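Local structure of peptidyl-prolyl cis-trans isomerase cyclophilin-type (Toxoplasma gondii, 3BO7) at residues A[10-15]-A[166-171]; A[16-21]-A[143-148]; A[45-50]-A[161-166]; A[54-59]-A[118-123]. The protein probably catalyses the cis-trans isomerisation of peptide bonds preceding proline, helping proteins to fold, and is seen here bound to the immunosuppressant cyclosporin A. All blocks are in the same frame, centred on the assembly; numbering follows the deposited sequence.

In the fold
Closure of a barrel by residues far apart in sequence is well illustrated by this cyclophilin. All four contacts reach the same antiparallel sheet. Interaction 1 joins strand 7-13 to strand 166-171, near the ends of the modelled chain, and the other three are nested inside the loop it closes. Interaction 2, its centre about 10 Å away, sets helix 143-149 against strand 16-22. Interaction 3 crosses interaction 2 along the chain, shares Val-166 with interaction 1, and links the approach to strand 48-52 with the loop entering strand 166-171. Interaction 4 pairs strands 56-59 and 119-122, about 16 Å from interaction 1 between centres, and carries residues that meet the bound peptide.

Interaction 1: residues A[10-15]-A[166-171]; sequences RIVTTQ and VEEIIV
The carboxylate of Glu-167 is laid against carbon atoms of Val-12 and Thr-14, with OE1 3.4 Å from Thr-14 CG2 and OE2 3.6 Å from Val-12 CG1, while the carbonyl oxygen of Val-12 receives two amides of the facing strand, both in the carbonyl plane. This is a classic beta bulge in the antiparallel pairing of strands 7-13 and 166-171 of the cyclophilin barrel. Glu-167 and Glu-168 both face Val-12, and their N-H groups share Val-12 O; the bond from Glu-167 N is the shorter, 2.7 Å against 3.3 Å from Glu-168 N to the same oxygen. The extra residue shifts the register by one, so that Thr-13 pairs with Val-166 whereas Ile-11 pairs with Ile-169. Away from the bulge the pairing is regular, Arg-10 and Ile-170 exchanging two backbone bonds.

The side chains divide between two faces. On one, Ile-11 is gripped from two directions: its CG1 lies alongside Ile-169 CD1 at 3.9 Å, and its CG2 meets Val-166 CG2 at 4.0 Å. Ile-20 of the neighbouring strand 16-22 also packs on Ile-11. On the other face, the first torsion of Glu-168 (chi1 64°) sets CG between its backbone N and carbonyl carbon, and the chain runs beside Val-12, pointing the same way. At the strand end, Thr-13 OG1 forms an ST turn, accepting the N-H of Gln-15 at 3.1 Å and also bonding to Gly-16 O.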
loop_
_atom_site.group_PDB
_atom_site.type_symbol
_atom_site.label_atom_id
_atom_site.label_comp_id
_atom_site.label_asym_id
_atom_site.label_seq_id
_atom_site.Cartn_x
_atom_site.Cartn_y
_atom_site.Cartn_z
ATOM N N ARG A 10 -4.321 9.924 5.394
ATOM C CA ARG A 10 -3.288 9.609 6.374
ATOM C C ARG A 10 -3.471 8.194 6.932
ATOM O O ARG A 10 -4.549 7.833 7.418
ATOM C CB ARG A 10 -3.289 10.634 7.508
ATOM C CG ARG A 10 -2.162 10.461 8.513
ATOM C CD ARG A 10 -2.288 11.473 9.636
ATOM N NE ARG A 10 -1.965 12.809 9.155
ATOM C CZ ARG A 10 -2.410 13.942 9.689
ATOM N NH1 ARG A 10 -3.207 13.909 10.736
ATOM N NH2 ARG A 10 -2.047 15.108 9.168
ATOM N N ILE A 11 -2.414 7.395 6.837
ATOM C CA ILE A 11 -2.374 6.087 7.488
ATOM C C ILE A 11 -1.737 6.286 8.859
ATOM O O ILE A 11 -0.583 6.717 8.945
ATOM C CB ILE A 11 -1.558 5.050 6.663
ATOM C CG1 ILE A 11 -2.273 4.729 5.346
ATOM C CG2 ILE A 11 -1.326 3.769 7.467
ATOM C CD1 ILE A 11 -1.499 3.776 4.406
ATOM N N VAL A 12 -2.495 5.996 9.918
ATOM C CA VAL A 12 -2.007 6.126 11.286
ATOM C C VAL A 12 -1.626 4.745 11.797
ATOM O O VAL A 12 -2.491 3.865 11.923
ATOM C CB VAL A 12 -3.081 6.742 12.246
ATOM C CG1 VAL A 12 -2.468 7.058 13.618
ATOM C CG2 VAL A 12 -3.713 7.983 11.657
ATOM N N THR A 13 -0.342 4.539 12.084
ATOM C CA THR A 13 0.085 3.244 12.625
ATOM C C THR A 13 0.607 3.359 14.053
ATOM O O THR A 13 0.805 4.460 14.577
ATOM C CB THR A 13 1.134 2.500 11.735
ATOM O OG1 THR A 13 2.436 3.073 11.917
ATOM C CG2 THR A 13 0.743 2.524 10.247
ATOM N N THR A 14 0.833 2.204 14.668
ATOM C CA THR A 14 1.384 2.125 16.014
ATOM C C THR A 14 2.839 2.595 16.061
ATOM O O THR A 14 3.425 2.683 17.140
ATOM C CB THR A 14 1.286 0.679 16.562
ATOM O OG1 THR A 14 1.976 -0.221 15.684
ATOM C CG2 THR A 14 -0.176 0.236 16.677
ATOM N N GLN A 15 3.422 2.888 14.897
ATOM C CA GLN A 15 4.824 3.312 14.816
ATOM C C GLN A 15 5.017 4.469 13.838
ATOM O O GLN A 15 6.004 4.515 13.097
ATOM C CB GLN A 15 5.727 2.141 14.430
ATOM C CG GLN A 15 5.777 1.012 15.457
ATOM C CD GLN A 15 6.663 -0.133 15.028
ATOM O OE1 GLN A 15 7.739 0.075 14.481
ATOM N NE2 GLN A 15 6.212 -1.361 15.285
ATOM N N VAL A 166 -1.721 -0.818 11.444
ATOM C CA VAL A 166 -2.599 0.296 11.093
ATOM C C VAL A 166 -3.666 0.464 12.168
ATOM O O VAL A 166 -4.455 -0.453 12.416
ATOM C CB VAL A 166 -3.273 0.095 9.694
ATOM C CG1 VAL A 166 -4.272 1.202 9.396
ATOM C CG2 VAL A 166 -2.224 0.006 8.585
ATOM N N GLU A 167 -3.667 1.633 12.811
ATOM C CA GLU A 167 -4.703 2.006 13.774
ATOM C C GLU A 167 -5.939 2.514 13.041
ATOM O O GLU A 167 -7.069 2.149 13.373
ATOM C CB GLU A 167 -4.177 3.052 14.768
ATOM C CG GLU A 167 -3.417 2.445 15.941
ATOM C CD GLU A 167 -2.536 3.434 16.701
ATOM O OE1 GLU A 167 -1.886 2.995 17.673
ATOM O OE2 GLU A 167 -2.481 4.632 16.340
ATOM N N GLU A 168 -5.715 3.338 12.025
ATOM C CA GLU A 168 -6.802 3.887 11.222
ATOM C C GLU A 168 -6.254 4.564 9.993
ATOM O O GLU A 168 -5.067 4.889 9.925
ATOM C CB GLU A 168 -7.616 4.916 12.022
ATOM C CG GLU A 168 -6.812 6.151 12.416
ATOM C CD GLU A 168 -7.650 7.237 13.052
ATOM O OE1 GLU A 168 -8.898 7.170 12.987
ATOM O OE2 GLU A 168 -7.048 8.170 13.622
ATOM N N ILE A 169 -7.144 4.792 9.036
ATOM C CA ILE A 169 -6.832 5.594 7.868
ATOM C C ILE A 169 -7.817 6.758 7.799
ATOM O O ILE A 169 -9.041 6.559 7.791
ATOM C CB ILE A 169 -6.817 4.752 6.570
ATOM C CG1 ILE A 169 -5.809 3.596 6.712
ATOM C CG2 ILE A 169 -6.493 5.632 5.363
ATOM C CD1 ILE A 169 -5.612 2.747 5.460
ATOM N N ILE A 170 -7.275 7.971 7.802
ATOM C CA ILE A 170 -8.098 9.167 7.693
ATOM C C ILE A 170 -8.073 9.627 6.244
ATOM O O ILE A 170 -7.009 9.927 5.704
ATOM C CB ILE A 170 -7.624 10.323 8.636
ATOM C CG1 ILE A 170 -7.452 9.828 10.084
ATOM C CG2 ILE A 170 -8.603 11.507 8.559
ATOM C CD1 ILE A 170 -6.805 10.841 11.040
ATOM N N VAL A 171 -9.243 9.656 5.615
ATOM C CA VAL A 171 -9.357 10.152 4.253
ATOM C C VAL A 171 -9.775 11.624 4.286
ATOM O O VAL A 171 -10.810 11.967 4.842
ATOM C CB VAL A 171 -10.331 9.300 3.398
ATOM C CG1 VAL A 171 -10.421 9.846 1.983
ATOM C CG2 VAL A 171 -9.882 7.837 3.369
#

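Interaction 2: residues A[16-21]-A[143-148]; sequences GSLNIE and LDVLRQ
Cyclophilin barrels are packed against by two helices, and this contact seats the second of them, 143-149, on the beginning of strand 16-22. The two short segments run at 130° to each other, their axes 7.7 Å apart at the closest, and they are joined by apolar contacts.

Val-145 points toward the strand and sets both methyl groups on Gly-16, CG2 also reaching Ser-17 O. CG1, carried anti to its own backbone N (chi1 164°), comes 3.9 Å from Gly-16 CA; CG2 lies 3.8 Å from Ser-17 O. This close approach needs a residue without a side chain at the strand's start, and the backbone of Gly-16, with phi at 119°, is of the kind that glycine readily adopts. Leu-18, two residues on, is the second point of attachment. It leaves the strand at an angle, and both branches of its forked end meet Leu-146 CD1, CD1 of Leu-18 at 4.0 Å, while CD2 also meets Val-145 CG1 at 4.1 Å. The Leu-18 and Leu-146 side chains cross at about a right angle, whereas Leu-18 passes Val-145 more obliquely. The polar part of the helix is turned from the strand, and there Asp-144 OD2 and Arg-147 NH1 form a salt bridge of 3.3 Å between residues three apart along the helix.

The leucine pair belongs to a larger apolar cluster: Ile-121 of strand 119-122 touches both Leu-18 and Leu-146, Phe-123 packs on Leu-146, and Val-139 of the neighbouring strand 135-141 lies against Leu-18.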
loop_
_atom_site.group_PDB
_atom_site.type_symbol
_atom_site.label_atom_id
_atom_site.label_comp_id
_atom_site.label_asym_id
_atom_site.label_seq_id
_atom_site.Cartn_x
_atom_site.Cartn_y
_atom_site.Cartn_z
ATOM N N GLY A 16 4.071 5.404 13.841
ATOM C CA GLY A 16 4.160 6.580 12.990
ATOM C C GLY A 16 3.015 6.690 12.008
ATOM O O GLY A 16 2.246 5.738 11.818
ATOM N N SER A 17 2.903 7.863 11.394
ATOM C CA SER A 17 1.833 8.162 10.443
ATOM C C SER A 17 2.387 8.585 9.088
ATOM O O SER A 17 3.450 9.211 9.004
ATOM C CB SER A 17 0.911 9.252 10.997
ATOM O OG SER A 17 0.159 8.765 12.096
ATOM N N LEU A 18 1.657 8.235 8.031
ATOM C CA LEU A 18 2.066 8.575 6.672
ATOM C C LEU A 18 0.993 9.372 5.957
ATOM O O LEU A 18 -0.175 8.978 5.948
ATOM C CB LEU A 18 2.397 7.319 5.860
ATOM C CG LEU A 18 3.543 6.409 6.314
ATOM C CD1 LEU A 18 3.556 5.170 5.451
ATOM C CD2 LEU A 18 4.877 7.108 6.233
ATOM N N ASN A 19 1.409 10.494 5.362
ATOM C CA ASN A 19 0.537 11.310 4.523
ATOM C C ASN A 19 0.695 10.913 3.065
ATOM O O ASN A 19 1.814 10.849 2.536
ATOM C CB ASN A 19 0.830 12.802 4.718
ATOM C CG ASN A 19 0.305 13.338 6.045
ATOM O OD1 ASN A 19 -0.611 12.775 6.652
ATOM N ND2 ASN A 19 0.881 14.441 6.493
ATOM N N ILE A 20 -0.428 10.639 2.420
ATOM C CA ILE A 20 -0.407 10.017 1.104
ATOM C C ILE A 20 -1.283 10.750 0.088
ATOM O O ILE A 20 -2.412 11.132 0.379
ATOM C CB ILE A 20 -0.776 8.495 1.206
ATOM C CG1 ILE A 20 0.421 7.706 1.757
ATOM C CG2 ILE A 20 -1.242 7.933 -0.142
ATOM C CD1 ILE A 20 0.074 6.362 2.291
ATOM N N GLU A 21 -0.716 10.955 -1.096
ATOM C CA GLU A 21 -1.454 11.412 -2.257
ATOM C C GLU A 21 -1.753 10.228 -3.167
ATOM O O GLU A 21 -0.856 9.453 -3.508
ATOM C CB GLU A 21 -0.627 12.440 -3.011
ATOM C CG GLU A 21 -1.225 12.885 -4.328
ATOM C CD GLU A 21 -0.412 13.979 -4.965
ATOM O OE1 GLU A 21 0.743 13.720 -5.369
ATOM O OE2 GLU A 21 -0.926 15.109 -5.057
ATOM N N LEU A 143 8.196 10.698 5.463
ATOM C CA LEU A 143 9.310 9.966 4.859
ATOM C C LEU A 143 10.281 9.465 5.917
ATOM O O LEU A 143 10.971 8.461 5.704
ATOM C CB LEU A 143 10.059 10.823 3.828
ATOM C CG LEU A 143 9.427 11.202 2.482
ATOM C CD1 LEU A 143 10.437 11.971 1.648
ATOM C CD2 LEU A 143 8.909 9.997 1.702
ATOM N N ASP A 144 10.330 10.165 7.053
ATOM C CA ASP A 144 11.213 9.791 8.162
ATOM C C ASP A 144 10.659 8.661 9.030
ATOM O O ASP A 144 11.426 7.939 9.665
ATOM C CB ASP A 144 11.627 11.019 8.983
ATOM C CG ASP A 144 12.637 11.891 8.240
ATOM O OD1 ASP A 144 13.853 11.745 8.482
ATOM O OD2 ASP A 144 12.216 12.694 7.379
ATOM N N VAL A 145 9.336 8.504 9.042
ATOM C CA VAL A 145 8.697 7.314 9.621
ATOM C C VAL A 145 9.087 6.086 8.784
ATOM O O VAL A 145 9.432 5.027 9.315
ATOM C CB VAL A 145 7.153 7.476 9.695
ATOM C CG1 VAL A 145 6.453 6.128 9.918
ATOM C CG2 VAL A 145 6.776 8.459 10.790
ATOM N N LEU A 146 9.057 6.266 7.466
ATOM C CA LEU A 146 9.431 5.236 6.506
ATOM C C LEU A 146 10.879 4.822 6.714
ATOM O O LEU A 146 11.185 3.630 6.735
ATOM C CB LEU A 146 9.234 5.768 5.089
ATOM C CG LEU A 146 8.553 4.912 4.024
ATOM C CD1 LEU A 146 7.287 4.228 4.535
ATOM C CD2 LEU A 146 8.250 5.795 2.810
ATOM N N ARG A 147 11.758 5.809 6.892
ATOM C CA ARG A 147 13.179 5.565 7.151
ATOM C C ARG A 147 13.448 4.781 8.447
ATOM O O ARG A 147 14.426 4.042 8.531
ATOM C CB ARG A 147 13.966 6.876 7.124
ATOM C CG ARG A 147 14.143 7.440 5.728
ATOM C CD ARG A 147 14.959 8.721 5.720
ATOM N NE ARG A 147 14.966 9.316 4.385
ATOM C CZ ARG A 147 14.195 10.334 4.002
ATOM N NH1 ARG A 147 13.351 10.914 4.856
ATOM N NH2 ARG A 147 14.277 10.784 2.760
ATOM N N GLN A 148 12.573 4.930 9.437
ATOM C CA GLN A 148 12.654 4.142 10.668
ATOM C C GLN A 148 12.142 2.720 10.456
ATOM O O GLN A 148 12.679 1.769 11.033
ATOM C CB GLN A 148 11.891 4.814 11.822
ATOM C CG GLN A 148 12.599 6.024 12.439
ATOM C CD GLN A 148 14.082 5.769 12.730
ATOM O OE1 GLN A 148 14.435 4.884 13.513
ATOM N NE2 GLN A 148 14.948 6.546 12.090
#

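Interaction 3: residues A[45-50]-A[161-166]; sequences DTIFHR and LKPPKV
Residues 45-48 and 163-166 run in roughly opposed directions and bridge their backbones at Ile-47 and Lys-165, whose CA atoms are 4.3 Å apart. The contact lies on the closing seam of the cyclophilin barrel, where the approach to edge strand 48-52 meets the entry to the other edge strand, 166-171. Three backbone bonds hold it: Asp-45 N to Val-166 O, Val-166 N to Thr-46 O at 2.9 Å, and Phe-48 N to Pro-164 O, also 2.9 Å.

Two prolines in succession give the loop a stiff apolar surface. Pro-163 CB fits against Ile-47 CB at 3.9 Å, the two side chains alongside each other. The Phe-48 and Pro-164 side chains cross at about a right angle; the carbonyl oxygen of Pro-164 lies in plane at the phenyl edge, and Phe-48 CE2 reaches Val-166 CG2 at 4.0 Å. The ring of Trp-149 also meets that of Phe-48.

Lys-165 starts out extended and then folds back at both its outer torsions (chi3 73°, chi4 65°), passing over Asp-45 O. This brings NZ to 3.0 Å from Asp-45 OD1, a salt bridge made on the anti side of the carboxylate, 19° out of its plane.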
loop_
_atom_site.group_PDB
_atom_site.type_symbol
_atom_site.label_atom_id
_atom_site.label_comp_id
_atom_site.label_asym_id
_atom_site.label_seq_id
_atom_site.Cartn_x
_atom_site.Cartn_y
_atom_site.Cartn_z
ATOM N N ASP A 45 -6.178 -2.503 11.730
ATOM C CA ASP A 45 -5.563 -3.679 12.380
ATOM C C ASP A 45 -4.709 -4.576 11.463
ATOM O O ASP A 45 -4.076 -5.519 11.935
ATOM C CB ASP A 45 -6.595 -4.500 13.175
ATOM C CG ASP A 45 -7.253 -3.692 14.295
ATOM O OD1 ASP A 45 -6.549 -2.902 14.968
ATOM O OD2 ASP A 45 -8.480 -3.842 14.495
ATOM N N THR A 46 -4.681 -4.288 10.165
ATOM C CA THR A 46 -3.705 -4.937 9.292
ATOM C C THR A 46 -2.294 -4.456 9.652
ATOM O O THR A 46 -2.119 -3.378 10.234
ATOM C CB THR A 46 -3.985 -4.718 7.775
ATOM O OG1 THR A 46 -3.919 -3.323 7.451
ATOM C CG2 THR A 46 -5.350 -5.282 7.393
ATOM N N ILE A 47 -1.300 -5.270 9.311
ATOM C CA ILE A 47 0.093 -4.980 9.630
ATOM C C ILE A 47 0.934 -4.725 8.380
ATOM O O ILE A 47 0.461 -4.883 7.258
ATOM C CB ILE A 47 0.737 -6.128 10.464
ATOM C CG1 ILE A 47 0.551 -7.481 9.771
ATOM C CG2 ILE A 47 0.187 -6.141 11.895
ATOM C CD1 ILE A 47 1.377 -8.598 10.395
ATOM N N PHE A 48 2.174 -4.298 8.593
ATOM C CA PHE A 48 3.178 -4.290 7.539
ATOM C C PHE A 48 4.068 -5.516 7.758
ATOM O O PHE A 48 4.980 -5.497 8.588
ATOM C CB PHE A 48 3.968 -2.976 7.532
ATOM C CG PHE A 48 3.186 -1.804 7.008
ATOM C CD1 PHE A 48 3.324 -1.399 5.685
ATOM C CD2 PHE A 48 2.300 -1.114 7.829
ATOM C CE1 PHE A 48 2.603 -0.316 5.188
ATOM C CE2 PHE A 48 1.566 -0.031 7.347
ATOM C CZ PHE A 48 1.718 0.371 6.017
ATOM N N HIS A 49 3.766 -6.580 7.004
ATOM C CA HIS A 49 4.212 -7.951 7.306
ATOM C C HIS A 49 5.465 -8.386 6.562
ATOM O O HIS A 49 5.977 -9.469 6.799
ATOM C CB HIS A 49 3.089 -8.941 6.978
ATOM C CG HIS A 49 2.873 -9.130 5.509
ATOM N ND1 HIS A 49 2.068 -8.296 4.762
ATOM C CD2 HIS A 49 3.383 -10.036 4.643
ATOM C CE1 HIS A 49 2.079 -8.692 3.502
ATOM N NE2 HIS A 49 2.867 -9.747 3.403
ATOM N N ARG A 50 5.924 -7.573 5.627
ATOM C CA ARG A 50 7.146 -7.879 4.904
ATOM C C ARG A 50 7.935 -6.585 4.690
ATOM O O ARG A 50 7.416 -5.609 4.141
ATOM C CB ARG A 50 6.844 -8.605 3.588
ATOM C CG ARG A 50 8.085 -8.934 2.759
ATOM C CD ARG A 50 7.806 -9.972 1.674
ATOM N NE ARG A 50 8.874 -9.998 0.676
ATOM C CZ ARG A 50 8.831 -9.369 -0.500
ATOM N NH1 ARG A 50 7.761 -8.666 -0.847
ATOM N NH2 ARG A 50 9.860 -9.442 -1.334
ATOM N N LEU A 161 9.893 -8.112 13.502
ATOM C CA LEU A 161 9.592 -8.724 14.802
ATOM C C LEU A 161 8.461 -7.959 15.493
ATOM O O LEU A 161 7.593 -8.559 16.134
ATOM C CB LEU A 161 10.843 -8.794 15.682
ATOM C CG LEU A 161 12.032 -9.581 15.115
ATOM C CD1 LEU A 161 13.219 -9.473 16.045
ATOM C CD2 LEU A 161 11.676 -11.050 14.861
ATOM N N LYS A 162 8.486 -6.635 15.330
ATOM C CA LYS A 162 7.408 -5.737 15.743
ATOM C C LYS A 162 6.824 -5.030 14.507
ATOM O O LYS A 162 7.233 -3.907 14.186
ATOM C CB LYS A 162 7.922 -4.697 16.750
ATOM C CG LYS A 162 7.545 -4.963 18.199
ATOM N N PRO A 163 5.865 -5.678 13.808
ATOM C CA PRO A 163 5.283 -5.050 12.613
ATOM C C PRO A 163 4.459 -3.819 12.979
ATOM O O PRO A 163 3.658 -3.891 13.921
ATOM C CB PRO A 163 4.358 -6.142 12.042
ATOM C CG PRO A 163 4.742 -7.408 12.730
ATOM C CD PRO A 163 5.265 -7.000 14.073
ATOM N N PRO A 164 4.663 -2.689 12.264
ATOM C CA PRO A 164 3.746 -1.562 12.418
ATOM C C PRO A 164 2.335 -2.001 12.050
ATOM O O PRO A 164 2.134 -2.668 11.023
ATOM C CB PRO A 164 4.264 -0.538 11.401
ATOM C CG PRO A 164 5.684 -0.905 11.169
ATOM C CD PRO A 164 5.735 -2.398 11.294
ATOM N N LYS A 165 1.375 -1.644 12.896
ATOM C CA LYS A 165 -0.020 -2.019 12.696
ATOM C C LYS A 165 -0.861 -0.764 12.461
ATOM O O LYS A 165 -0.717 0.230 13.181
ATOM C CB LYS A 165 -0.539 -2.819 13.900
ATOM C CG LYS A 165 -1.976 -3.318 13.768
ATOM C CD LYS A 165 -2.397 -4.215 14.946
ATOM C CE LYS A 165 -2.628 -3.429 16.239
ATOM N NZ LYS A 165 -3.783 -2.476 16.138
ATOM N N VAL A 166 -1.721 -0.818 11.444
ATOM C CA VAL A 166 -2.599 0.296 11.093
ATOM C C VAL A 166 -3.666 0.464 12.168
ATOM O O VAL A 166 -4.455 -0.453 12.416
ATOM C CB VAL A 166 -3.273 0.095 9.694
ATOM C CG1 VAL A 166 -4.272 1.202 9.396
ATOM C CG2 VAL A 166 -2.224 0.006 8.585
#

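Interaction 4: residues A[54-59]-A[118-123]; sequences NFMIQG and EFFITF
Backbone hydrogen bonds pair strands 56-59 and 119-122 of the cyclophilin barrel as antiparallel neighbours. Ile-57 and Ile-121 exchange two, as do Gly-59 and Phe-119, and Phe-123 N extends the series to Phe-55 O at 2.8 Å, approaching from above the carbonyl plane.

Aromatic contacts come next. The ring of Phe-119, with CG set between its backbone N and carbonyl carbon (chi1 59°), folds across the strand so that Gly-59 C lies over one face, offset toward the rim; CE2 of Phe-119 is 3.8 Å from that carbon. An aromatic residue thus shields the backbone of the glycine paired with it. Met-56 bends twice along its side chain: its CG rests over the centre of the Phe-55 ring, 3.4 Å above the plane, while SD packs on Phe-120 CB at 3.7 Å. SD also makes a Met-aromatic contact, oblique to the Phe-120 ring and 5.2 Å from its centroid. At the far end Phe-123 leans along residues 55-57, its CZ 3.6 Å from Ile-57 CB.

The polar contact is a single weak bond, from Gln-58 NE2 to Glu-118 OE1 at 2.7 Å, bent to 123°. The amide and carboxylate planes are 25° apart. Both groups have stronger partners: Gln-58 OE1 takes a hydrogen bond from Arg-50, and Glu-118 OE2 a salt bridge from Arg-61.

Gln-58 NE2 also donates to the bound peptide's backbone, and Phe-55, Phe-120 and Glu-118 touch its modified side chains. The two faces therefore differ: one serves the ligand, with apolar rings beside an amide whose orientation Arg-50 probably fixes, while Ile-57, Phe-119, Ile-121 and Phe-123 join the apolar core.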
loop_
_atom_site.group_PDB
_atom_site.type_symbol
_atom_site.label_atom_id
_atom_site.label_comp_id
_atom_site.label_asym_id
_atom_site.label_seq_id
_atom_site.Cartn_x
_atom_site.Cartn_y
_atom_site.Cartn_z
ATOM N N ASN A 54 16.366 -1.236 2.026
ATOM C CA ASN A 54 16.773 -0.807 0.673
ATOM C C ASN A 54 15.857 -1.264 -0.469
ATOM O O ASN A 54 16.257 -1.262 -1.636
ATOM C CB ASN A 54 18.219 -1.224 0.379
ATOM C CG ASN A 54 19.227 -0.390 1.130
ATOM O OD1 ASN A 54 20.219 -0.913 1.634
ATOM N ND2 ASN A 54 18.980 0.914 1.213
ATOM N N PHE A 55 14.634 -1.650 -0.126
ATOM C CA PHE A 55 13.685 -2.097 -1.126
ATOM C C PHE A 55 12.302 -1.516 -0.845
ATOM O O PHE A 55 11.947 -0.481 -1.417
ATOM C CB PHE A 55 13.704 -3.640 -1.250
ATOM C CG PHE A 55 12.718 -4.197 -2.246
ATOM C CD1 PHE A 55 12.399 -3.499 -3.415
ATOM C CD2 PHE A 55 12.126 -5.442 -2.023
ATOM C CE1 PHE A 55 11.487 -4.015 -4.322
ATOM C CE2 PHE A 55 11.218 -5.969 -2.927
ATOM C CZ PHE A 55 10.893 -5.252 -4.078
ATOM N N MET A 56 11.539 -2.151 0.035
ATOM C CA MET A 56 10.169 -1.714 0.330
ATOM C C MET A 56 9.633 -2.358 1.603
ATOM O O MET A 56 10.237 -3.283 2.146
ATOM C CB MET A 56 9.229 -2.016 -0.849
ATOM C CG MET A 56 9.192 -3.493 -1.248
ATOM S SD MET A 56 7.983 -4.449 -0.327
ATOM C CE MET A 56 9.016 -5.751 0.354
ATOM N N ILE A 57 8.498 -1.840 2.069
ATOM C CA ILE A 57 7.698 -2.466 3.105
ATOM C C ILE A 57 6.316 -2.740 2.507
ATOM O O ILE A 57 5.794 -1.925 1.740
ATOM C CB ILE A 57 7.636 -1.602 4.402
ATOM C CG1 ILE A 57 7.055 -2.400 5.565
ATOM C CG2 ILE A 57 6.903 -0.265 4.175
ATOM C CD1 ILE A 57 7.250 -1.740 6.945
ATOM N N GLN A 58 5.742 -3.890 2.856
ATOM C CA GLN A 58 4.520 -4.395 2.246
ATOM C C GLN A 58 3.418 -4.579 3.285
ATOM O O GLN A 58 3.682 -5.091 4.370
ATOM C CB GLN A 58 4.820 -5.723 1.542
ATOM C CG GLN A 58 3.671 -6.308 0.732
ATOM C CD GLN A 58 4.011 -7.666 0.118
ATOM O OE1 GLN A 58 5.176 -8.083 0.083
ATOM N NE2 GLN A 58 2.988 -8.359 -0.378
ATOM N N GLY A 59 2.195 -4.161 2.945
ATOM C CA GLY A 59 1.028 -4.294 3.836
ATOM C C GLY A 59 -0.272 -4.614 3.112
ATOM O O GLY A 59 -0.261 -5.003 1.950
ATOM N N GLU A 118 -3.377 -5.659 -1.229
ATOM C CA GLU A 118 -1.991 -5.586 -0.763
ATOM C C GLU A 118 -1.189 -4.558 -1.541
ATOM O O GLU A 118 -1.311 -4.448 -2.764
ATOM C CB GLU A 118 -1.306 -6.950 -0.823
ATOM C CG GLU A 118 -1.608 -7.809 0.362
ATOM C CD GLU A 118 -0.744 -9.066 0.433
ATOM O OE1 GLU A 118 0.498 -8.953 0.609
ATOM O OE2 GLU A 118 -1.326 -10.175 0.341
ATOM N N PHE A 119 -0.349 -3.824 -0.822
ATOM C CA PHE A 119 0.391 -2.730 -1.415
ATOM C C PHE A 119 1.775 -2.661 -0.804
ATOM O O PHE A 119 2.054 -3.309 0.193
ATOM C CB PHE A 119 -0.365 -1.408 -1.204
ATOM C CG PHE A 119 -0.599 -1.083 0.243
ATOM C CD1 PHE A 119 0.341 -0.337 0.965
ATOM C CD2 PHE A 119 -1.736 -1.558 0.902
ATOM C CE1 PHE A 119 0.141 -0.058 2.308
ATOM C CE2 PHE A 119 -1.941 -1.286 2.253
ATOM C CZ PHE A 119 -1.008 -0.531 2.951
ATOM N N PHE A 120 2.647 -1.871 -1.420
ATOM C CA PHE A 120 3.956 -1.597 -0.842
ATOM C C PHE A 120 4.341 -0.135 -0.967
ATOM O O PHE A 120 3.830 0.600 -1.820
ATOM C CB PHE A 120 5.044 -2.504 -1.433
ATOM C CG PHE A 120 5.213 -2.404 -2.925
ATOM C CD1 PHE A 120 6.322 -1.762 -3.467
ATOM C CD2 PHE A 120 4.302 -2.997 -3.788
ATOM C CE1 PHE A 120 6.508 -1.696 -4.851
ATOM C CE2 PHE A 120 4.473 -2.932 -5.163
ATOM C CZ PHE A 120 5.586 -2.286 -5.698
ATOM N N ILE A 121 5.238 0.287 -0.091
ATOM C CA ILE A 121 5.832 1.609 -0.207
ATOM C C ILE A 121 7.335 1.434 -0.333
ATOM O O ILE A 121 7.960 0.716 0.463
ATOM C CB ILE A 121 5.446 2.528 0.974
ATOM C CG1 ILE A 121 3.923 2.515 1.170
ATOM C CG2 ILE A 121 5.932 3.947 0.717
ATOM C CD1 ILE A 121 3.428 3.204 2.417
ATOM N N THR A 122 7.912 2.063 -1.349
ATOM C CA THR A 122 9.332 1.892 -1.629
ATOM C C THR A 122 10.209 2.599 -0.602
ATOM O O THR A 122 9.852 3.669 -0.107
ATOM C CB THR A 122 9.715 2.388 -3.042
ATOM O OG1 THR A 122 9.716 3.825 -3.077
ATOM C CG2 THR A 122 8.755 1.835 -4.094
ATOM N N PHE A 123 11.347 1.985 -0.288
ATOM C CA PHE A 123 12.425 2.656 0.435
ATOM C C PHE A 123 13.410 3.291 -0.558
ATOM O O PHE A 123 14.033 4.320 -0.261
ATOM C CB PHE A 123 13.156 1.679 1.376
ATOM C CG PHE A 123 12.295 1.153 2.513
ATOM C CD1 PHE A 123 11.498 2.014 3.272
ATOM C CD2 PHE A 123 12.318 -0.189 2.848
ATOM C CE1 PHE A 123 10.719 1.531 4.326
ATOM C CE2 PHE A 123 11.552 -0.677 3.899
ATOM C CZ PHE A 123 10.744 0.185 4.635
#